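Local structure of oligogalacturonate lyase (Yersinia enterocolitica subsp. enterocolitica, 3PE7) at residues M1-Q6 with A110-N115; G54-D57 with Y62-L65; G58-Y63 with E346-V351. The protein catalyses the beta-elimination cleavage of oligogalacturonides in the cytoplasm, using a seven-bladed beta-propeller that holds a manganese ion and calcium ions. All coordinates share one frame; numbering follows the deposited sequence.

The three contacts lie on one side of the propeller and lead from its rim inward. Interactions 1 and 2 have centres about 11 Å apart and meet at one calcium ion, which takes Met1 O from the first and Asp57 OD1 from the second; along the chain, interaction 2 is nested within the loop closed by interaction 1. Interactions 2 and 3, about 10 Å apart, share Tyr62 and Tyr63 of strand 61-66. Interaction 3 sets Trp60, just ahead of that strand, against the loop 346-351, which carries the manganese ligand Gln350. The amino-terminal segment thus touches a neighbouring blade and shares calcium with the hairpin 49-66, which meets the manganese-bearing loop. Interactions 1 and 3, whose segments alternate along the chain, have centres about 18 Å apart.

Interaction 1: M1-Q6 with A110-N115. With CA (calcium ion), chain C.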
loop_
_atom_site.group_PDB
_atom_site.type_symbol
_atom_site.label_atom_id
_atom_site.label_comp_id
_atom_site.label_asym_id
_atom_site.label_seq_id
_atom_site.Cartn_x
_atom_site.Cartn_y
_atom_site.Cartn_z
ATOM N N MET A 1 -18.449 14.847 15.993
ATOM C CA MET A 1 -17.136 14.123 16.068
ATOM C C MET A 1 -15.946 15.090 16.199
ATOM O O MET A 1 -16.071 16.285 15.938
ATOM C CB MET A 1 -16.955 13.185 14.859
ATOM C CG MET A 1 -17.878 11.957 14.864
ATOM S SD MET A 1 -17.593 10.867 16.268
ATOM C CE MET A 1 -16.007 10.118 15.844
ATOM N N ALA A 2 -14.801 14.551 16.618
ATOM C CA ALA A 2 -13.539 15.275 16.775
ATOM C C ALA A 2 -12.491 14.266 17.235
ATOM O O ALA A 2 -12.821 13.126 17.566
ATOM C CB ALA A 2 -13.667 16.398 17.819
ATOM N N LYS A 3 -11.229 14.685 17.233
ATOM C CA LYS A 3 -10.141 13.860 17.760
ATOM C C LYS A 3 -10.528 13.322 19.149
ATOM O O LYS A 3 -10.969 14.076 20.015
ATOM C CB LYS A 3 -8.845 14.682 17.818
ATOM C CG LYS A 3 -7.635 13.954 18.377
ATOM C CD LYS A 3 -6.492 14.930 18.660
ATOM C CE LYS A 3 -5.628 15.171 17.451
ATOM N NZ LYS A 3 -4.812 13.966 17.112
ATOM N N GLY A 4 -10.412 12.008 19.331
ATOM C CA GLY A 4 -10.706 11.375 20.616
ATOM C C GLY A 4 -12.131 10.876 20.796
ATOM O O GLY A 4 -12.406 10.096 21.714
ATOM N N LYS A 5 -13.042 11.310 19.933
ATOM C CA LYS A 5 -14.426 10.859 20.032
ATOM C C LYS A 5 -14.540 9.409 19.573
ATOM O O LYS A 5 -13.780 8.952 18.728
ATOM C CB LYS A 5 -15.369 11.763 19.232
ATOM C CG LYS A 5 -15.415 13.224 19.700
ATOM C CD LYS A 5 -15.484 13.350 21.213
ATOM C CE LYS A 5 -15.721 14.795 21.637
ATOM N NZ LYS A 5 -17.163 15.118 21.455
ATOM N N GLN A 6 -15.506 8.706 20.150
ATOM C CA GLN A 6 -15.710 7.293 19.866
ATOM C C GLN A 6 -17.054 7.112 19.210
ATOM O O GLN A 6 -18.020 7.805 19.546
ATOM C CB GLN A 6 -15.639 6.473 21.158
ATOM C CG GLN A 6 -14.261 6.480 21.810
ATOM C CD GLN A 6 -14.229 5.786 23.172
ATOM O OE1 GLN A 6 -14.829 4.723 23.373
ATOM N NE2 GLN A 6 -13.495 6.371 24.101
ATOM N N ALA A 110 -1.885 6.875 22.709
ATOM C CA ALA A 110 -2.444 6.947 24.055
ATOM C C ALA A 110 -3.064 8.316 24.328
ATOM O O ALA A 110 -4.190 8.393 24.817
ATOM C CB ALA A 110 -1.372 6.625 25.089
ATOM N N THR A 111 -2.339 9.375 23.978
ATOM C CA THR A 111 -2.738 10.756 24.274
ATOM C C THR A 111 -3.412 11.463 23.104
ATOM O O THR A 111 -4.182 12.399 23.316
ATOM C CB THR A 111 -1.527 11.620 24.694
ATOM O OG1 THR A 111 -0.656 11.816 23.576
ATOM C CG2 THR A 111 -0.746 10.965 25.840
ATOM N N LEU A 112 -3.126 10.978 21.888
ATOM C CA LEU A 112 -3.540 11.584 20.607
ATOM C C LEU A 112 -2.842 12.918 20.307
ATOM O O LEU A 112 -3.191 13.617 19.354
ATOM C CB LEU A 112 -5.073 11.677 20.471
ATOM C CG LEU A 112 -5.832 10.351 20.586
ATOM C CD1 LEU A 112 -7.316 10.575 20.519
ATOM C CD2 LEU A 112 -5.382 9.355 19.516
ATOM N N GLU A 113 -1.829 13.248 21.105
ATOM C CA GLU A 113 -0.982 14.399 20.795
ATOM C C GLU A 113 -0.171 14.140 19.515
ATOM O O GLU A 113 0.287 13.014 19.277
ATOM C CB GLU A 113 -0.063 14.725 21.991
ATOM C CG GLU A 113 -0.856 15.201 23.216
ATOM C CD GLU A 113 -0.036 15.294 24.489
ATOM O OE1 GLU A 113 1.196 15.086 24.455
ATOM O OE2 GLU A 113 -0.631 15.597 25.540
ATOM N N GLU A 114 -0.024 15.172 18.682
ATOM C CA GLU A 114 0.741 15.055 17.449
ATOM C C GLU A 114 2.013 15.900 17.465
ATOM O O GLU A 114 2.057 16.970 18.067
ATOM C CB GLU A 114 -0.113 15.425 16.213
ATOM C CG GLU A 114 -1.537 14.869 16.253
ATOM C CD GLU A 114 -2.208 14.819 14.886
ATOM O OE1 GLU A 114 -1.519 15.037 13.841
ATOM O OE2 GLU A 114 -3.436 14.569 14.866
ATOM N N ASN A 115 3.032 15.423 16.771
ATOM C CA ASN A 115 4.277 16.160 16.587
ATOM C C ASN A 115 4.629 16.153 15.108
ATOM O O ASN A 115 4.514 15.111 14.443
ATOM C CB ASN A 115 5.395 15.473 17.392
ATOM C CG ASN A 115 6.705 16.209 17.318
ATOM O OD1 ASN A 115 6.806 17.374 17.732
ATOM N ND2 ASN A 115 7.736 15.537 16.805
HETATM CA CA CA C . -16.488 17.843 14.299
HETATM O O HOH W 1 -18.867 17.490 14.495
HETATM O O HOH W 2 -16.297 19.038 16.372
HETATM O O HOH W 3 -14.130 18.169 14.044
#
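The carboxylate of Glu114 meets the ammonium group of Lys3 through OE2, on the anti lone pair that points away from OE1, forming a salt bridge of 2.7 Å between Lys3 NZ and Glu114 OE2. Its other oxygen, OE1, is hydrogen-bonded to Tyr97 OH. The second flat group, the peptide carbonyl of Leu112, receives Lys3 NZ in the carbonyl plane at 2.8 Å from Leu112 O, with a C=O...N angle of 149°. Lys3 runs straight out to CD and then bends at chi3 (-87°) and chi4 (-70°), which brings NZ between these two acceptors; Leu75 O is a third. The aliphatic part of Lys3 and the Leu112 side chain run alongside each other with opposite sense, Lys3 CD lying 4.0 Å from Leu112 CB. Leu112 reaches back over the type II turn Ala2-Lys5, where its CD1 comes to 3.5 Å from Gly4 CA. At the start of the same amino-terminal segment, Met1 O binds calcium at 2.3 Å, and Met1 N donates to one of the metal's waters. With one carboxylate and two carbonyls gathered round it, the ammonium group is well compensated, consistent with a charged Lys3 tying the amino-terminal segment to the turn at Leu112 and the first residue of strand 114-119.

Interaction 2: G54-D57 with Y62-L65. With CA (calcium ion), chain C.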
loop_
_atom_site.group_PDB
_atom_site.type_symbol
_atom_site.label_atom_id
_atom_site.label_comp_id
_atom_site.label_asym_id
_atom_site.label_seq_id
_atom_site.Cartn_x
_atom_site.Cartn_y
_atom_site.Cartn_z
ATOM N N GLY A 54 -11.909 7.204 7.527
ATOM C CA GLY A 54 -13.368 7.322 7.550
ATOM C C GLY A 54 -13.810 8.767 7.432
ATOM O O GLY A 54 -13.056 9.688 7.735
ATOM N N ALA A 55 -15.041 8.957 6.958
ATOM C CA ALA A 55 -15.547 10.303 6.672
ATOM C C ALA A 55 -16.567 10.820 7.697
ATOM O O ALA A 55 -17.238 11.800 7.435
ATOM C CB ALA A 55 -16.142 10.342 5.255
ATOM N N PHE A 56 -16.639 10.200 8.882
ATOM C CA PHE A 56 -17.717 10.488 9.838
ATOM C C PHE A 56 -17.789 11.963 10.245
ATOM O O PHE A 56 -18.892 12.514 10.373
ATOM C CB PHE A 56 -17.538 9.646 11.112
ATOM C CG PHE A 56 -17.541 8.155 10.857
ATOM C CD1 PHE A 56 -18.736 7.456 10.777
ATOM C CD2 PHE A 56 -16.336 7.467 10.696
ATOM C CE1 PHE A 56 -18.748 6.074 10.538
ATOM C CE2 PHE A 56 -16.327 6.080 10.462
ATOM C CZ PHE A 56 -17.533 5.388 10.385
ATOM N N ASP A 57 -16.624 12.589 10.443
ATOM C CA ASP A 57 -16.526 13.983 10.923
ATOM C C ASP A 57 -16.726 15.000 9.781
ATOM O O ASP A 57 -16.849 16.225 10.021
ATOM C CB ASP A 57 -15.154 14.196 11.574
ATOM C CG ASP A 57 -15.121 15.377 12.562
ATOM O OD1 ASP A 57 -16.185 15.800 13.062
ATOM O OD2 ASP A 57 -14.003 15.857 12.845
ATOM N N TYR A 62 -8.182 9.684 10.068
ATOM C CA TYR A 62 -7.850 8.361 10.612
ATOM C C TYR A 62 -8.662 7.978 11.834
ATOM O O TYR A 62 -8.979 8.831 12.675
ATOM C CB TYR A 62 -6.354 8.281 10.958
ATOM C CG TYR A 62 -5.471 8.128 9.753
ATOM C CD1 TYR A 62 -5.331 6.884 9.129
ATOM C CD2 TYR A 62 -4.764 9.214 9.238
ATOM C CE1 TYR A 62 -4.502 6.724 8.012
ATOM C CE2 TYR A 62 -3.943 9.063 8.135
ATOM C CZ TYR A 62 -3.809 7.830 7.542
ATOM O OH TYR A 62 -3.007 7.720 6.440
ATOM N N TYR A 63 -8.967 6.676 11.926
ATOM C CA TYR A 63 -9.666 6.072 13.049
ATOM C C TYR A 63 -8.955 4.803 13.466
ATOM O O TYR A 63 -8.300 4.173 12.645
ATOM C CB TYR A 63 -11.110 5.721 12.656
ATOM C CG TYR A 63 -11.948 6.940 12.416
ATOM C CD1 TYR A 63 -12.825 7.413 13.393
ATOM C CD2 TYR A 63 -11.856 7.639 11.213
ATOM C CE1 TYR A 63 -13.577 8.582 13.180
ATOM C CE2 TYR A 63 -12.594 8.802 10.994
ATOM C CZ TYR A 63 -13.462 9.254 11.980
ATOM O OH TYR A 63 -14.191 10.402 11.760
ATOM N N LEU A 64 -9.058 4.444 14.751
ATOM C CA LEU A 64 -8.604 3.131 15.196
ATOM C C LEU A 64 -9.815 2.342 15.647
ATOM O O LEU A 64 -10.544 2.755 16.568
ATOM C CB LEU A 64 -7.576 3.252 16.343
ATOM C CG LEU A 64 -6.833 1.963 16.690
ATOM C CD1 LEU A 64 -5.804 1.616 15.612
ATOM C CD2 LEU A 64 -6.126 2.108 18.036
ATOM N N LEU A 65 -10.038 1.203 15.005
ATOM C CA LEU A 65 -11.194 0.365 15.292
ATOM C C LEU A 65 -10.782 -0.776 16.227
ATOM O O LEU A 65 -9.857 -1.544 15.908
ATOM C CB LEU A 65 -11.777 -0.209 13.985
ATOM C CG LEU A 65 -12.902 -1.245 14.044
ATOM C CD1 LEU A 65 -14.105 -0.773 14.855
ATOM C CD2 LEU A 65 -13.327 -1.644 12.622
HETATM CA CA CA C . -16.488 17.843 14.299
HETATM O O HOH W 4 -13.648 11.948 9.647
HETATM O O HOH W 3 -14.130 18.169 14.044
HETATM O O HOH W 2 -16.297 19.038 16.372
HETATM O O HOH W 1 -18.867 17.490 14.495
#
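Tyr62 brings the strand alongside Gly54, the nearest CA pair of the two segments (6.4 Å between Tyr62 CA and Gly54 CA), but it is Tyr63 that touches; the Tyr62 side chain leaves on the other side of the strand to meet Tyr97. The CG of Tyr63 stands anti to its carbonyl carbon (chi1 -68°), directing the ring toward 54-57. The edge of Phe56 meets one face of this ring in a T-shaped stack, with centroids 5.2 Å apart and planes at 72°; Phe56 CD2 lies over the rim, 3.6 Å from Tyr63 CZ. At the edge of the tyrosine ring, Gly54 O comes to 3.4 Å from Tyr63 CE2. Beyond the ring, a water in its plane hydrogen-bonds to Tyr63 OH at 2.7 Å, donates to Gly54 O and accepts from Asp57 N, so one molecule links the phenol to the carbonyl of Gly54 and the amide of Asp57. Asp57 binds calcium through OD1 at 2.4 Å, while OD2 accepts hydrogen bonds from a metal-bound water and from Gln74 NE2; Met1 O completes the protein ligands. The arrangement is that of a beta-hairpin within a propeller blade, strands 49-54 and 61-66, whose connecting loop is packed on a strand tyrosine and supplies a calcium ligand.

Interaction 3: G58-Y63 with E346-V351; sequences GPWNYY and EGDRQV. With MN (manganese (II) ion), chain B; ACT (acetate ion), chain E.
Trp60 has the most surface buried of any residue here, and its indole reaches across to Glu346 on its pyrrole side and to Val351 and Asp348 at the far end of its six-membered ring. A chi1 of -59° sets the indole beside the backbone N and aims it at the loop 346-351. Trp60 NE1 donates to Glu346 OE2 at 3.0 Å, but the bond is bent, with an N-H...O angle of 144°. The oxygen is approached from above the carboxylate plane, which stands at 83° to the indole. Glu346 gets there with a chain extended beyond CG, and its CB passes 3.9 Å from Trp60 CZ2, adding an aliphatic contact to the polar one. A water lies within hydrogen-bonding distance of Glu346 OE2 as well.

At the other end, Val351 crosses the indole at about a right angle and sets CG2 3.5 Å from Trp60 CH2. Asp348 contributes its CB, 3.8 Å from Trp60 CH2, while its OD1 turns back to accept from Gln350 N at 2.8 Å in an Asx turn. The turn probably steadies the backbone at Gln350, whose OE1 binds manganese at 2.1 Å and whose NE2 donates to a metal-bound acetate, probably from the crystallisation liquor; His287, His353 and His355 are the other protein ligands.

The contact residues flank Gln350 in sequence, Glu346 and Asp348 before it and Val351 after it. The contact joins the loop between strands 49-54 and 61-66 to the long connection between strands 331-337 and 357-358, with Ala55 also packed on Trp60 and Phe84 touching Asp348.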
loop_
_atom_site.group_PDB
_atom_site.type_symbol
_atom_site.label_atom_id
_atom_site.label_comp_id
_atom_site.label_asym_id
_atom_site.label_seq_id
_atom_site.Cartn_x
_atom_site.Cartn_y
_atom_site.Cartn_z
ATOM N N GLY A 58 -16.758 14.504 8.542
ATOM C CA GLY A 58 -16.912 15.378 7.358
ATOM C C GLY A 58 -15.833 15.098 6.326
ATOM O O GLY A 58 -16.123 14.514 5.272
ATOM N N PRO A 59 -14.580 15.476 6.641
ATOM C CA PRO A 59 -13.502 15.078 5.740
ATOM C C PRO A 59 -13.077 13.641 6.025
ATOM O O PRO A 59 -13.698 12.971 6.831
ATOM C CB PRO A 59 -12.367 16.040 6.072
ATOM C CG PRO A 59 -12.638 16.518 7.460
ATOM C CD PRO A 59 -14.089 16.216 7.821
ATOM N N TRP A 60 -12.063 13.167 5.314
ATOM C CA TRP A 60 -11.511 11.827 5.576
ATOM C C TRP A 60 -10.389 11.935 6.598
ATOM O O TRP A 60 -9.401 12.651 6.382
ATOM C CB TRP A 60 -10.989 11.214 4.271
ATOM C CG TRP A 60 -12.042 11.063 3.181
ATOM C CD1 TRP A 60 -13.351 11.504 3.211
ATOM C CD2 TRP A 60 -11.862 10.447 1.906
ATOM N NE1 TRP A 60 -13.986 11.174 2.024
ATOM C CE2 TRP A 60 -13.087 10.544 1.205
ATOM C CE3 TRP A 60 -10.780 9.819 1.277
ATOM C CZ2 TRP A 60 -13.254 10.031 -0.093
ATOM C CZ3 TRP A 60 -10.939 9.332 -0.004
ATOM C CH2 TRP A 60 -12.163 9.446 -0.685
ATOM N N ASN A 61 -10.547 11.216 7.710
ATOM C CA ASN A 61 -9.579 11.236 8.810
ATOM C C ASN A 61 -9.229 9.819 9.244
ATOM O O ASN A 61 -9.879 8.859 8.824
ATOM C CB ASN A 61 -10.173 11.955 10.014
ATOM C CG ASN A 61 -10.455 13.430 9.738
ATOM O OD1 ASN A 61 -9.530 14.226 9.478
ATOM N ND2 ASN A 61 -11.705 13.802 9.832
ATOM N N TYR A 62 -8.182 9.684 10.068
ATOM C CA TYR A 62 -7.850 8.361 10.612
ATOM C C TYR A 62 -8.662 7.978 11.834
ATOM O O TYR A 62 -8.979 8.831 12.675
ATOM C CB TYR A 62 -6.354 8.281 10.958
ATOM C CG TYR A 62 -5.471 8.128 9.753
ATOM C CD1 TYR A 62 -5.331 6.884 9.129
ATOM C CD2 TYR A 62 -4.764 9.214 9.238
ATOM C CE1 TYR A 62 -4.502 6.724 8.012
ATOM C CE2 TYR A 62 -3.943 9.063 8.135
ATOM C CZ TYR A 62 -3.809 7.830 7.542
ATOM O OH TYR A 62 -3.007 7.720 6.440
ATOM N N TYR A 63 -8.967 6.676 11.926
ATOM C CA TYR A 63 -9.666 6.072 13.049
ATOM C C TYR A 63 -8.955 4.803 13.466
ATOM O O TYR A 63 -8.300 4.173 12.645
ATOM C CB TYR A 63 -11.110 5.721 12.656
ATOM C CG TYR A 63 -11.948 6.940 12.416
ATOM C CD1 TYR A 63 -12.825 7.413 13.393
ATOM C CD2 TYR A 63 -11.856 7.639 11.213
ATOM C CE1 TYR A 63 -13.577 8.582 13.180
ATOM C CE2 TYR A 63 -12.594 8.802 10.994
ATOM C CZ TYR A 63 -13.462 9.254 11.980
ATOM O OH TYR A 63 -14.191 10.402 11.760
ATOM N N GLU A 346 -14.972 11.408 -4.498
ATOM C CA GLU A 346 -14.364 12.687 -4.074
ATOM C C GLU A 346 -12.953 12.913 -4.650
ATOM O O GLU A 346 -12.016 13.353 -3.949
ATOM C CB GLU A 346 -14.396 12.834 -2.534
ATOM C CG GLU A 346 -15.807 12.783 -1.922
ATOM C CD GLU A 346 -15.804 12.967 -0.433
ATOM O OE1 GLU A 346 -15.352 14.035 0.033
ATOM O OE2 GLU A 346 -16.257 12.052 0.284
ATOM N N GLY A 347 -12.818 12.621 -5.936
ATOM C CA GLY A 347 -11.572 12.872 -6.663
ATOM C C GLY A 347 -10.474 11.847 -6.440
ATOM O O GLY A 347 -9.427 11.913 -7.075
ATOM N N ASP A 348 -10.713 10.890 -5.541
ATOM C CA ASP A 348 -9.677 9.950 -5.164
ATOM C C ASP A 348 -9.723 8.654 -5.977
ATOM O O ASP A 348 -10.711 7.902 -5.939
ATOM C CB ASP A 348 -9.745 9.652 -3.669
ATOM C CG ASP A 348 -8.485 9.015 -3.173
ATOM O OD1 ASP A 348 -8.276 7.828 -3.519
ATOM O OD2 ASP A 348 -7.708 9.690 -2.463
ATOM N N ARG A 349 -8.631 8.390 -6.682
ATOM C CA ARG A 349 -8.563 7.265 -7.605
ATOM C C ARG A 349 -8.099 5.977 -6.937
ATOM O O ARG A 349 -7.961 4.965 -7.622
ATOM C CB ARG A 349 -7.609 7.572 -8.774
ATOM C CG ARG A 349 -7.754 8.955 -9.418
ATOM C CD ARG A 349 -9.133 9.185 -9.909
ATOM N NE ARG A 349 -9.278 10.410 -10.695
ATOM C CZ ARG A 349 -9.519 10.438 -12.002
ATOM N NH1 ARG A 349 -9.640 9.304 -12.691
ATOM N NH2 ARG A 349 -9.654 11.607 -12.620
ATOM N N GLN A 350 -7.849 6.004 -5.628
ATOM C CA GLN A 350 -7.431 4.791 -4.908
ATOM C C GLN A 350 -8.500 4.277 -3.968
ATOM O O GLN A 350 -8.427 3.134 -3.504
ATOM C CB GLN A 350 -6.143 5.054 -4.092
ATOM C CG GLN A 350 -4.866 5.249 -4.932
ATOM C CD GLN A 350 -4.432 4.005 -5.668
ATOM O OE1 GLN A 350 -4.388 2.896 -5.094
ATOM N NE2 GLN A 350 -4.086 4.168 -6.955
ATOM N N VAL A 351 -9.488 5.122 -3.672
ATOM C CA VAL A 351 -10.410 4.832 -2.565
ATOM C C VAL A 351 -11.214 3.519 -2.741
ATOM O O VAL A 351 -11.473 2.817 -1.761
ATOM C CB VAL A 351 -11.303 6.044 -2.268
ATOM C CG1 VAL A 351 -12.346 6.266 -3.370
ATOM C CG2 VAL A 351 -11.967 5.910 -0.911
HETATM MN MN MN B . -4.219 0.850 -5.685
HETATM C C ACT E . -1.978 1.309 -6.692
HETATM O O ACT E . -2.998 1.372 -7.469
HETATM O OXT ACT E . -2.136 0.941 -5.466
HETATM C CH3 ACT E . -0.624 1.675 -7.200
HETATM O O HOH W 5 -17.328 12.538 2.788
#